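Cytochrome P450 monooxygenase (Rhodococcus sp. ECU0066, PDB 6KBH) probably acts as a self-sufficient monooxygenase, passing electrons from its flavin (FMN) through a [2Fe-2S] cluster to a P450 heme that activates oxygen. Local coordinates at residues A742-V747 with T769-C774; G508-V513 with R567-L572; I98-I103 with N212-P217; A330-L335 with T431-P436. All blocks are in the same frame, centred on the assembly; numbering follows the deposited sequence.

Contact 1 (A742-V747 with T769-C774). With FES (Fe2/s2 (inorganic) cluster), chain D.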
# COMPACT_ATOMS: atom_id res chain seq x y z
N ALA A 742 3.81 -13.17 -4.49
CA ALA A 742 3.39 -11.96 -3.79
C ALA A 742 2.25 -11.21 -4.48
O ALA A 742 1.67 -10.31 -3.87
CB ALA A 742 4.58 -11.03 -3.61
N CYS A 743 1.92 -11.55 -5.73
CA CYS A 743 0.97 -10.77 -6.52
C CYS A 743 -0.38 -11.47 -6.68
O CYS A 743 -1.15 -11.11 -7.57
CB CYS A 743 1.57 -10.47 -7.90
SG CYS A 743 1.61 -11.90 -9.00
N GLU A 744 -0.68 -12.45 -5.83
CA GLU A 744 -1.91 -13.21 -5.94
C GLU A 744 -3.13 -12.36 -5.61
O GLU A 744 -3.10 -11.52 -4.70
CB GLU A 744 -1.83 -14.42 -5.00
CG GLU A 744 -2.96 -15.39 -5.09
CD GLU A 744 -2.72 -16.62 -4.24
OE1 GLU A 744 -1.73 -16.64 -3.49
OE2 GLU A 744 -3.53 -17.58 -4.32
N VAL A 745 -4.22 -12.57 -6.35
CA VAL A 745 -5.45 -11.80 -6.14
C VAL A 745 -6.67 -12.63 -6.53
O VAL A 745 -6.62 -13.40 -7.49
CB VAL A 745 -5.39 -10.46 -6.91
CG1 VAL A 745 -5.69 -10.65 -8.39
CG2 VAL A 745 -6.30 -9.41 -6.29
N PRO A 746 -7.78 -12.53 -5.79
CA PRO A 746 -8.91 -13.45 -6.01
C PRO A 746 -9.70 -13.17 -7.28
O PRO A 746 -9.92 -12.02 -7.66
CB PRO A 746 -9.78 -13.25 -4.76
CG PRO A 746 -8.87 -12.70 -3.73
CD PRO A 746 -7.90 -11.85 -4.49
N VAL A 747 -10.18 -14.25 -7.90
CA VAL A 747 -10.97 -14.21 -9.13
C VAL A 747 -12.39 -14.62 -8.80
O VAL A 747 -12.63 -15.74 -8.33
CB VAL A 747 -10.39 -15.14 -10.21
CG1 VAL A 747 -11.19 -15.02 -11.50
CG2 VAL A 747 -8.93 -14.83 -10.45
N THR A 769 -8.23 -18.01 -8.06
CA THR A 769 -7.09 -17.16 -7.77
C THR A 769 -6.25 -16.96 -9.02
O THR A 769 -6.32 -17.75 -9.97
CB THR A 769 -6.24 -17.77 -6.64
OG1 THR A 769 -5.14 -16.91 -6.36
CG2 THR A 769 -5.73 -19.14 -7.03
N MET A 770 -5.45 -15.90 -9.01
CA MET A 770 -4.67 -15.51 -10.18
C MET A 770 -3.44 -14.73 -9.74
O MET A 770 -3.46 -14.02 -8.73
CB MET A 770 -5.51 -14.68 -11.16
CG MET A 770 -4.74 -13.67 -11.99
SD MET A 770 -5.56 -13.24 -13.53
CE MET A 770 -7.13 -12.67 -12.90
N MET A 771 -2.36 -14.87 -10.50
CA MET A 771 -1.12 -14.13 -10.28
C MET A 771 -1.10 -12.90 -11.19
O MET A 771 -1.17 -13.03 -12.41
CB MET A 771 0.09 -15.01 -10.52
CG MET A 771 0.04 -16.30 -9.72
SD MET A 771 -0.20 -16.07 -7.96
CE MET A 771 1.21 -15.04 -7.58
N THR A 772 -0.97 -11.73 -10.57
CA THR A 772 -1.26 -10.46 -11.24
C THR A 772 -0.25 -10.14 -12.34
O THR A 772 -0.59 -9.42 -13.29
CB THR A 772 -1.30 -9.35 -10.20
OG1 THR A 772 -2.08 -9.79 -9.08
CG2 THR A 772 -1.94 -8.12 -10.76
N CYS A 773 0.97 -10.66 -12.24
CA CYS A 773 2.06 -10.20 -13.09
C CYS A 773 2.20 -10.96 -14.40
O CYS A 773 2.69 -10.39 -15.38
CB CYS A 773 3.38 -10.27 -12.32
SG CYS A 773 3.89 -11.95 -11.92
N CYS A 774 1.80 -12.23 -14.45
CA CYS A 774 2.07 -13.04 -15.64
C CYS A 774 0.83 -13.74 -16.18
O CYS A 774 0.71 -13.95 -17.39
CB CYS A 774 3.16 -14.06 -15.34
SG CYS A 774 2.83 -15.14 -13.94
FE1 FES D . 6.01 -12.85 -7.73
FE2 FES D . 3.81 -12.16 -9.63
S1 FES D . 5.21 -11.04 -8.49
S2 FES D . 4.60 -13.97 -8.86
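Met771 reaches across to Cys743 and Glu744 with a side chain that folds back toward the iron-sulfur cluster. Its CB lies 3.8 Å from Cys743 SG. From CG the chain bends twice (chi2 -54°, chi3 -58°), which brings SD to 3.8 Å from Glu744 CB and turns the methyl inward. At the tip, Met771 CE rests 3.5 Å from Cys743 SG and 3.8 Å from the bridging sulfide S2 of the cluster, so an apolar methyl packs against both kinds of sulfur. Cys743 SG and Cys773 SG each bind FE2 of the cluster at 2.3 Å; the shared iron links the two loops, with a weak N-H bond from Cys773 N to Cys743 SG beside it. These are two of the four cysteines of a plant-type ferredoxin domain, Cys735 and Cys740 completing the set, and here the ligand loops adjoin a short antiparallel pair of strands, 744-747 and 769-771. Val745 N donates to Met770 O at 2.9 Å, while the return bond from Met770 N to Val745 O is weak. On the face that carries Met771, the extended chain of Glu744 carries its carboxylate across to Thr769, whose OG1 donates to the anti lone pair of OE2 at 2.7 Å. With a valine in place of Thr769, OE2 would lose its hydroxyl mate and the glutamate chain would probably be set free to turn. On the other face, Val747 CG2 packs against Met770 CB, beside Leu784 of strand 781-784.

Contact 2 (G508-V513 with R567-L572). With FMN (flavin mononucleotide), chain B.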
# COMPACT_ATOMS: atom_id res chain seq x y z
N GLY A 508 9.76 -27.54 3.13
CA GLY A 508 9.60 -26.89 1.85
C GLY A 508 9.32 -25.40 1.94
O GLY A 508 9.40 -24.71 0.91
N SER A 509 9.00 -24.90 3.12
CA SER A 509 8.70 -23.48 3.28
C SER A 509 9.94 -22.63 3.03
O SER A 509 11.08 -23.06 3.23
CB SER A 509 8.15 -23.19 4.68
OG SER A 509 7.20 -24.17 5.08
N HIS A 510 9.70 -21.40 2.60
CA HIS A 510 10.74 -20.43 2.30
C HIS A 510 10.42 -19.13 3.01
O HIS A 510 9.39 -19.00 3.69
CB HIS A 510 10.84 -20.19 0.79
CG HIS A 510 9.54 -19.79 0.16
ND1 HIS A 510 8.69 -20.71 -0.43
CD2 HIS A 510 8.93 -18.59 0.05
CE1 HIS A 510 7.62 -20.08 -0.88
NE2 HIS A 510 7.75 -18.79 -0.61
N ILE A 511 11.29 -18.14 2.86
CA ILE A 511 10.99 -16.79 3.32
C ILE A 511 11.48 -15.79 2.29
O ILE A 511 12.41 -16.05 1.52
CB ILE A 511 11.62 -16.41 4.67
CG1 ILE A 511 11.76 -17.60 5.59
CG2 ILE A 511 10.71 -15.48 5.41
CD1 ILE A 511 12.65 -17.25 6.72
N ASP A 512 10.88 -14.60 2.32
CA ASP A 512 11.27 -13.49 1.46
C ASP A 512 12.09 -12.51 2.29
O ASP A 512 11.57 -11.84 3.18
CB ASP A 512 10.04 -12.82 0.85
CG ASP A 512 9.18 -13.80 0.08
OD1 ASP A 512 9.21 -15.00 0.40
OD2 ASP A 512 8.47 -13.36 -0.86
N VAL A 513 13.39 -12.44 1.99
CA VAL A 513 14.34 -11.63 2.74
C VAL A 513 14.87 -10.54 1.81
O VAL A 513 15.28 -10.83 0.68
CB VAL A 513 15.49 -12.49 3.30
CG1 VAL A 513 16.03 -13.42 2.22
CG2 VAL A 513 16.58 -11.62 3.86
N ARG A 567 5.95 -18.73 3.63
CA ARG A 567 4.97 -19.40 2.78
C ARG A 567 5.59 -20.67 2.23
O ARG A 567 6.79 -20.92 2.36
CB ARG A 567 4.51 -18.49 1.63
CG ARG A 567 4.55 -17.01 1.91
CD ARG A 567 3.72 -16.28 0.87
NE ARG A 567 4.49 -16.00 -0.34
CZ ARG A 567 5.34 -14.98 -0.46
NH1 ARG A 567 5.53 -14.14 0.55
NH2 ARG A 567 6.00 -14.80 -1.59
N ASN A 568 4.76 -21.49 1.59
CA ASN A 568 5.21 -22.79 1.11
C ASN A 568 4.41 -23.17 -0.13
O ASN A 568 3.19 -23.33 -0.05
CB ASN A 568 5.05 -23.85 2.21
CG ASN A 568 5.75 -25.15 1.88
OD1 ASN A 568 6.28 -25.34 0.79
ND2 ASN A 568 5.76 -26.07 2.84
N HIS A 569 5.09 -23.29 -1.27
CA HIS A 569 4.51 -23.87 -2.47
C HIS A 569 5.02 -25.29 -2.72
O HIS A 569 4.71 -25.88 -3.76
CB HIS A 569 4.80 -23.01 -3.70
CG HIS A 569 4.86 -21.54 -3.43
ND1 HIS A 569 3.97 -20.89 -2.60
CD2 HIS A 569 5.70 -20.58 -3.89
CE1 HIS A 569 4.26 -19.60 -2.56
NE2 HIS A 569 5.31 -19.39 -3.33
N PHE A 570 5.80 -25.84 -1.79
CA PHE A 570 6.47 -27.11 -1.95
C PHE A 570 6.05 -28.09 -0.86
O PHE A 570 6.84 -28.89 -0.36
CB PHE A 570 7.99 -26.91 -1.96
CG PHE A 570 8.76 -28.07 -2.52
CD1 PHE A 570 8.25 -28.83 -3.55
CD2 PHE A 570 10.03 -28.37 -2.03
CE1 PHE A 570 8.96 -29.89 -4.07
CE2 PHE A 570 10.75 -29.42 -2.55
CZ PHE A 570 10.22 -30.18 -3.57
N LYS A 571 4.78 -28.01 -0.47
CA LYS A 571 4.25 -28.86 0.58
C LYS A 571 4.19 -30.31 0.12
O LYS A 571 4.01 -30.60 -1.07
CB LYS A 571 2.85 -28.37 0.98
CG LYS A 571 2.73 -26.85 0.98
CD LYS A 571 1.50 -26.36 1.73
CE LYS A 571 0.25 -26.40 0.86
NZ LYS A 571 -0.86 -25.62 1.47
N LEU A 572 4.35 -31.23 1.07
CA LEU A 572 4.29 -32.65 0.78
C LEU A 572 2.99 -33.25 1.30
O LEU A 572 2.55 -32.94 2.41
CB LEU A 572 5.49 -33.41 1.37
CG LEU A 572 6.03 -33.17 2.78
CD1 LEU A 572 4.97 -33.37 3.86
CD2 LEU A 572 7.20 -34.11 3.04
N1 FMN B . 13.76 -19.09 -5.22
C2 FMN B . 12.44 -19.27 -5.12
O2 FMN B . 11.68 -18.71 -5.98
N3 FMN B . 11.89 -20.01 -4.16
C4 FMN B . 12.69 -20.60 -3.25
O4 FMN B . 12.15 -21.36 -2.26
C4A FMN B . 14.07 -20.43 -3.33
N5 FMN B . 14.86 -21.03 -2.41
C5A FMN B . 16.18 -20.85 -2.50
C6 FMN B . 16.96 -21.48 -1.55
C7 FMN B . 18.33 -21.34 -1.58
C7M FMN B . 19.08 -22.09 -0.46
C8 FMN B . 18.94 -20.57 -2.58
C8M FMN B . 20.45 -20.38 -2.66
C9 FMN B . 18.16 -19.95 -3.55
C9A FMN B . 16.76 -20.08 -3.51
N10 FMN B . 15.97 -19.49 -4.43
C10 FMN B . 14.62 -19.66 -4.34
C1' FMN B . 16.52 -18.62 -5.51
C2' FMN B . 16.72 -17.20 -5.06
O2' FMN B . 15.55 -16.53 -4.82
C3' FMN B . 17.52 -16.41 -6.07
O3' FMN B . 16.97 -16.42 -7.36
C4' FMN B . 18.98 -16.89 -6.11
O4' FMN B . 19.66 -17.11 -4.93
C5' FMN B . 19.90 -15.85 -6.82
O5' FMN B . 19.68 -14.45 -6.52
P FMN B . 20.31 -13.38 -7.48
O1P FMN B . 19.54 -12.09 -7.38
O2P FMN B . 21.73 -13.10 -7.11
O3P FMN B . 20.25 -13.92 -8.87
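In the antiparallel barrel that holds the flavin, His510 and Arg567 form a hydrogen-bonded pair where strand 510-515 meets the end of strand 560-567. His510 N donates to Arg567 O at 3.0 Å in a nearly straight bond (169°), whereas the return bond from Arg567 N to His510 O is weak. The same Arg567 carbonyl oxygen lies over the centre of the His510 imidazole, 3.3 Å above its plane. CG of His510 lies between the backbone N and the carbonyl carbon (chi1 55°), which directs the CE1 edge into the face of His569, a T-shaped pair with centroids 4.7 Å apart. Such a six-stranded barrel is the flavin-binding half of ferredoxin-reductase-type proteins, here carrying FMN, and His510 CB stands 3.5 Å from flavin O4. Further along, Arg567 NH2 forms a salt bridge with Asp512 OD2 at 3.0 Å, meeting OD2 on its syn side but tilted from the plane, the carboxylate and guanidinium planes being 65° apart. NH2 also donates to Cys740 O of the iron-sulfur domain. Beyond the strand end, Asn568 OD1 accepts from Phe570 N at 2.7 Å, closing an Asx turn, while Asn568 ND2 donates to Ala507 O.

Contact 3 (I98-I103 with N212-P217)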
# COMPACT_ATOMS: atom_id res chain seq x y z
N ILE A 98 -21.76 17.49 -5.12
CA ILE A 98 -21.74 18.37 -3.96
C ILE A 98 -20.43 18.25 -3.17
O ILE A 98 -20.34 18.72 -2.04
CB ILE A 98 -22.95 18.12 -3.05
CG1 ILE A 98 -22.97 16.65 -2.62
CG2 ILE A 98 -24.24 18.50 -3.76
CD1 ILE A 98 -23.84 16.38 -1.42
N ALA A 99 -19.40 17.64 -3.78
CA ALA A 99 -18.19 17.28 -3.03
C ALA A 99 -17.53 18.49 -2.37
O ALA A 99 -17.04 18.39 -1.24
CB ALA A 99 -17.20 16.57 -3.95
N LEU A 100 -17.50 19.64 -3.06
CA LEU A 100 -16.98 20.87 -2.47
C LEU A 100 -18.04 21.96 -2.41
O LEU A 100 -17.72 23.15 -2.36
CB LEU A 100 -15.73 21.37 -3.20
CG LEU A 100 -14.50 20.45 -3.29
CD1 LEU A 100 -14.10 20.18 -4.72
CD2 LEU A 100 -13.31 21.03 -2.54
N GLU A 101 -19.32 21.58 -2.40
CA GLU A 101 -20.39 22.54 -2.13
C GLU A 101 -20.19 23.15 -0.75
O GLU A 101 -19.97 22.44 0.24
CB GLU A 101 -21.75 21.85 -2.20
CG GLU A 101 -22.90 22.76 -2.61
CD GLU A 101 -24.25 22.21 -2.20
OE1 GLU A 101 -24.36 21.65 -1.08
OE2 GLU A 101 -25.21 22.32 -3.00
N LYS A 102 -20.24 24.47 -0.68
CA LYS A 102 -19.99 25.15 0.58
C LYS A 102 -21.23 25.05 1.48
O LYS A 102 -22.36 25.20 1.01
CB LYS A 102 -19.60 26.61 0.33
CG LYS A 102 -18.22 26.74 -0.31
CD LYS A 102 -18.11 27.96 -1.23
CE LYS A 102 -17.44 27.62 -2.56
NZ LYS A 102 -18.42 27.52 -3.69
N ILE A 103 -20.99 24.75 2.76
CA ILE A 103 -22.09 24.49 3.69
C ILE A 103 -23.00 25.71 3.77
O ILE A 103 -24.20 25.63 3.49
CB ILE A 103 -21.54 24.09 5.07
CG1 ILE A 103 -20.83 22.74 5.00
CG2 ILE A 103 -22.67 24.05 6.10
CD1 ILE A 103 -21.73 21.58 4.63
N ASN A 212 -14.53 27.66 5.34
CA ASN A 212 -15.28 28.36 4.31
C ASN A 212 -15.99 27.40 3.36
O ASN A 212 -17.02 27.75 2.78
CB ASN A 212 -14.37 29.33 3.54
CG ASN A 212 -14.94 29.71 2.19
OD1 ASN A 212 -15.80 30.60 2.10
ND2 ASN A 212 -14.45 29.08 1.12
N THR A 213 -15.46 26.19 3.18
CA THR A 213 -16.17 25.18 2.41
C THR A 213 -17.03 24.26 3.27
O THR A 213 -18.14 23.90 2.87
CB THR A 213 -15.18 24.33 1.58
OG1 THR A 213 -14.51 25.18 0.63
CG2 THR A 213 -15.89 23.22 0.84
N TRP A 214 -16.56 23.88 4.46
CA TRP A 214 -17.21 22.85 5.26
C TRP A 214 -17.69 23.33 6.62
O TRP A 214 -18.09 22.50 7.45
CB TRP A 214 -16.27 21.65 5.43
CG TRP A 214 -16.09 20.87 4.16
CD1 TRP A 214 -16.98 20.01 3.59
CD2 TRP A 214 -14.94 20.88 3.30
NE1 TRP A 214 -16.47 19.48 2.44
CE2 TRP A 214 -15.21 20.00 2.23
CE3 TRP A 214 -13.71 21.54 3.33
CZ2 TRP A 214 -14.30 19.76 1.20
CZ3 TRP A 214 -12.80 21.30 2.30
CH2 TRP A 214 -13.11 20.42 1.26
N GLY A 215 -17.68 24.64 6.88
CA GLY A 215 -18.04 25.19 8.17
C GLY A 215 -19.12 26.25 8.05
O GLY A 215 -19.93 26.25 7.12
N ARG A 216 -19.12 27.17 9.02
CA ARG A 216 -20.10 28.25 9.09
C ARG A 216 -19.35 29.57 9.19
O ARG A 216 -19.26 30.17 10.27
CB ARG A 216 -21.07 28.05 10.26
CG ARG A 216 -22.09 26.94 10.02
CD ARG A 216 -22.82 26.55 11.30
NE ARG A 216 -23.95 25.66 11.06
CZ ARG A 216 -24.65 25.06 12.02
NH1 ARG A 216 -24.34 25.25 13.29
NH2 ARG A 216 -25.66 24.26 11.71
N PRO A 217 -18.79 30.06 8.08
CA PRO A 217 -17.98 31.28 8.13
C PRO A 217 -18.82 32.54 8.22
O PRO A 217 -19.97 32.60 7.78
CB PRO A 217 -17.21 31.24 6.81
CG PRO A 217 -18.13 30.51 5.89
CD PRO A 217 -18.84 29.48 6.73
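Ile103, Trp214 and Thr213 account for most of the surface buried where the loop 98-103 meets the end of helix 210-214. Ile103 N donates to Thr213 O at 3.0 Å, coming from above the carbonyl plane rather than along a lone pair, and Lys102 CA adds a CA-H...O contact of 3.2 Å to the same Thr213 O. Beyond this bond the Ile103 side chain lies along the backbone that leaves the helix: CG1 is 3.6 Å from Trp214 C, and CB is 3.4 Å from Gly215 O. Thr213 turns its methyl the other way, CG2 lying anti to the backbone N, where it reaches Leu100 O at 3.7 Å. That methyl also sits over the centre of one face of the neighbouring Trp214 indole. The indole has CG beside its backbone N (chi1 -71°), and this swings the six-membered ring back toward the loop, where CH2 meets Leu100 CD2 at 3.9 Å. With a serine in place of Trp214, Leu100 CD2 and the Thr213 methyl would lose the ring they rest on, and a gap would probably open between loop and helix. Ala99 O lies near the plane of the indole at its edge. A type I turn from Ile98 to Glu101, closed by Glu101 N to Ile98 O, shapes the loop. In the P450 fold these segments probably correspond to part of the B-C loop and the F-G region, two elements that meet above the substrate side of the heme.

Contact 4 (A330-L335 with T431-P436). With HEM (protoporphyrin IX containing Fe), chain C.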
# COMPACT_ATOMS: atom_id res chain seq x y z
N ALA A 330 -12.63 13.60 8.04
CA ALA A 330 -13.58 13.05 8.99
C ALA A 330 -14.83 12.52 8.29
O ALA A 330 -15.41 11.53 8.73
CB ALA A 330 -13.96 14.10 10.03
N ALA A 331 -15.23 13.16 7.19
CA ALA A 331 -16.42 12.74 6.46
C ALA A 331 -16.33 13.30 5.05
O ALA A 331 -15.57 14.23 4.78
CB ALA A 331 -17.70 13.21 7.16
N TRP A 332 -17.12 12.72 4.16
CA TRP A 332 -17.19 13.16 2.77
C TRP A 332 -18.65 13.19 2.36
O TRP A 332 -19.54 12.86 3.15
CB TRP A 332 -16.35 12.25 1.86
CG TRP A 332 -15.86 12.95 0.63
CD1 TRP A 332 -16.12 12.61 -0.66
CD2 TRP A 332 -15.02 14.12 0.58
NE1 TRP A 332 -15.50 13.49 -1.52
CE2 TRP A 332 -14.82 14.42 -0.78
CE3 TRP A 332 -14.43 14.93 1.55
CZ2 TRP A 332 -14.05 15.51 -1.20
CZ3 TRP A 332 -13.66 16.01 1.14
CH2 TRP A 332 -13.48 16.29 -0.22
N ARG A 333 -18.91 13.60 1.12
CA ARG A 333 -20.26 13.96 0.72
C ARG A 333 -20.60 13.41 -0.65
O ARG A 333 -19.76 13.42 -1.56
CB ARG A 333 -20.45 15.48 0.74
CG ARG A 333 -20.29 16.08 2.14
CD ARG A 333 -20.49 17.57 2.15
NE ARG A 333 -19.44 18.29 1.44
CZ ARG A 333 -19.52 19.57 1.10
NH1 ARG A 333 -20.61 20.26 1.41
NH2 ARG A 333 -18.52 20.15 0.46
N ARG A 334 -21.84 12.95 -0.79
CA ARG A 334 -22.38 12.49 -2.06
C ARG A 334 -23.82 12.97 -2.18
O ARG A 334 -24.50 13.20 -1.18
CB ARG A 334 -22.32 10.96 -2.19
CG ARG A 334 -20.92 10.42 -2.45
CD ARG A 334 -20.45 10.76 -3.86
NE ARG A 334 -19.15 10.17 -4.17
CZ ARG A 334 -17.99 10.78 -3.98
NH1 ARG A 334 -17.95 12.01 -3.47
NH2 ARG A 334 -16.86 10.17 -4.29
N LEU A 335 -24.28 13.13 -3.42
CA LEU A 335 -25.63 13.60 -3.72
C LEU A 335 -26.42 12.43 -4.29
O LEU A 335 -26.09 11.91 -5.36
CB LEU A 335 -25.60 14.77 -4.70
CG LEU A 335 -26.93 15.25 -5.28
CD1 LEU A 335 -27.86 15.74 -4.18
CD2 LEU A 335 -26.69 16.33 -6.32
N THR A 431 -17.26 19.99 8.81
CA THR A 431 -17.79 18.64 8.66
C THR A 431 -16.75 17.63 8.20
O THR A 431 -16.92 16.44 8.47
CB THR A 431 -18.96 18.63 7.67
OG1 THR A 431 -18.45 18.80 6.34
CG2 THR A 431 -19.93 19.76 7.99
N SER A 432 -15.68 18.06 7.53
CA SER A 432 -14.91 17.09 6.75
C SER A 432 -13.42 17.04 7.05
O SER A 432 -12.82 15.97 6.98
CB SER A 432 -15.13 17.37 5.26
OG SER A 432 -16.49 17.15 4.92
N PHE A 433 -12.79 18.17 7.37
CA PHE A 433 -11.34 18.20 7.54
C PHE A 433 -10.97 18.25 9.01
O PHE A 433 -11.63 18.92 9.81
CB PHE A 433 -10.72 19.37 6.79
CG PHE A 433 -10.55 19.12 5.32
CD1 PHE A 433 -11.06 17.98 4.73
CD2 PHE A 433 -9.87 20.02 4.52
CE1 PHE A 433 -10.91 17.74 3.38
CE2 PHE A 433 -9.71 19.79 3.17
CZ PHE A 433 -10.23 18.65 2.60
N ARG A 434 -9.89 17.56 9.37
CA ARG A 434 -9.49 17.39 10.76
C ARG A 434 -7.97 17.40 10.86
O ARG A 434 -7.30 16.51 10.33
CB ARG A 434 -10.06 16.09 11.34
CG ARG A 434 -9.60 15.81 12.75
CD ARG A 434 -10.45 14.75 13.42
NE ARG A 434 -10.21 14.73 14.86
CZ ARG A 434 -10.70 15.63 15.70
NH1 ARG A 434 -11.48 16.61 15.26
NH2 ARG A 434 -10.43 15.54 17.00
N GLY A 435 -7.45 18.41 11.54
CA GLY A 435 -6.04 18.51 11.84
C GLY A 435 -5.81 19.60 12.86
O GLY A 435 -6.43 20.67 12.80
N PRO A 436 -4.92 19.36 13.82
CA PRO A 436 -4.73 20.33 14.90
C PRO A 436 -4.17 21.65 14.41
O PRO A 436 -3.37 21.71 13.47
CB PRO A 436 -3.75 19.63 15.84
CG PRO A 436 -3.01 18.67 14.97
CD PRO A 436 -3.99 18.22 13.92
CHA HEM C . -10.02 13.08 -4.32
CHB HEM C . -8.56 12.50 0.48
CHC HEM C . -3.71 14.26 -0.73
CHD HEM C . -5.20 14.81 -5.48
C1A HEM C . -9.79 12.84 -2.89
C2A HEM C . -10.99 12.34 -2.22
C3A HEM C . -10.59 12.17 -0.89
C4A HEM C . -9.16 12.61 -0.88
CMA HEM C . -11.42 11.68 0.25
CAA HEM C . -12.34 12.03 -2.80
CBA HEM C . -12.62 10.57 -2.98
CGA HEM C . -13.83 10.15 -3.75
O1A HEM C . -14.62 11.12 -3.86
O2A HEM C . -13.71 8.93 -4.07
C1B HEM C . -7.13 12.92 0.63
C2B HEM C . -6.33 12.88 1.94
C3B HEM C . -4.82 13.43 1.56
C4B HEM C . -4.87 13.74 0.07
CMB HEM C . -6.83 12.44 3.28
CAB HEM C . -3.65 13.60 2.46
CBB HEM C . -3.24 12.44 3.31
C1C HEM C . -4.00 14.48 -2.18
C2C HEM C . -2.82 14.98 -2.83
C3C HEM C . -3.20 15.15 -4.14
C4C HEM C . -4.59 14.72 -4.15
CMC HEM C . -1.48 15.26 -2.22
CAC HEM C . -2.34 15.63 -5.27
CBC HEM C . -2.55 16.99 -5.85
C1D HEM C . -6.59 14.36 -5.38
C2D HEM C . -7.30 14.42 -6.70
C3D HEM C . -8.82 13.88 -6.34
C4D HEM C . -8.75 13.59 -4.87
CMD HEM C . -6.74 14.87 -8.00
CAD HEM C . -9.96 13.71 -7.28
CBD HEM C . -9.91 12.49 -8.14
CGD HEM C . -11.18 12.06 -8.77
O1D HEM C . -12.13 12.61 -8.15
O2D HEM C . -10.96 11.27 -9.72
NA HEM C . -8.65 13.02 -2.09
NB HEM C . -6.24 13.37 -0.50
NC HEM C . -5.11 14.31 -2.97
ND HEM C . -7.37 13.82 -4.18
FE HEM C . -6.84 13.73 -2.28
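Trp332 and Phe433 lie side by side and point the same way without stacking, Phe433 CE1 meeting the edge of the indole 3.9 Å from Trp332 CZ3. A face of the same indole is turned to heme methyl CMA, so the indole touches the cofactor with a face and the loop with an edge. Its CG lies anti to the backbone N (chi1 -153°), which carries the ring from strand 332-336 toward the heme. The backbones meet next to it: Ala330 N donates to Ser432 O, tilted from the carbonyl plane, and Ala331 CB comes to 3.6 Å from Thr431 O. Two residues along the strand, Arg334 sends NH2 to heme propionate oxygen O1A in a nearly straight (172°) but very short hydrogen bond whose length is less certain, the propionate lying at the edge of the guanidinium. Arg334 NH1 in turn donates to Arg333 O at 3.0 Å. Trp332 NE1 also faces O1A, 3.4 Å away. His133, Arg137 and His391 bind the heme as well. The bond to Arg333 O limits how the guanidinium can turn, and its positive charge would probably favour an ionised propionate, while the bond between Ala330 and Ser432 joins segment 330-335 to the loop.

How the contacts relate
The four contacts fall into two groups on opposite sides of the chain's centre. Contacts 3 and 4 belong to the heme domain, their centres about 10 Å apart, and Arg333 joins them: its NH1 is 2.6 Å from Glu101 O and its NH2 2.9 Å from Ala99 O. Contacts 1 and 2 lie in the reductase part, centres about 17 Å apart, touching where Ala742 N comes to 4.0 Å from Arg567 NH2. There FMN O2 lies 8.3 Å from FE1 of the cluster, consistent with direct electron transfer. FES FE2, however, is 28.9 Å from HEM FE, too far for one step, so transfer onward would probably need a rearrangement or an intermediate route.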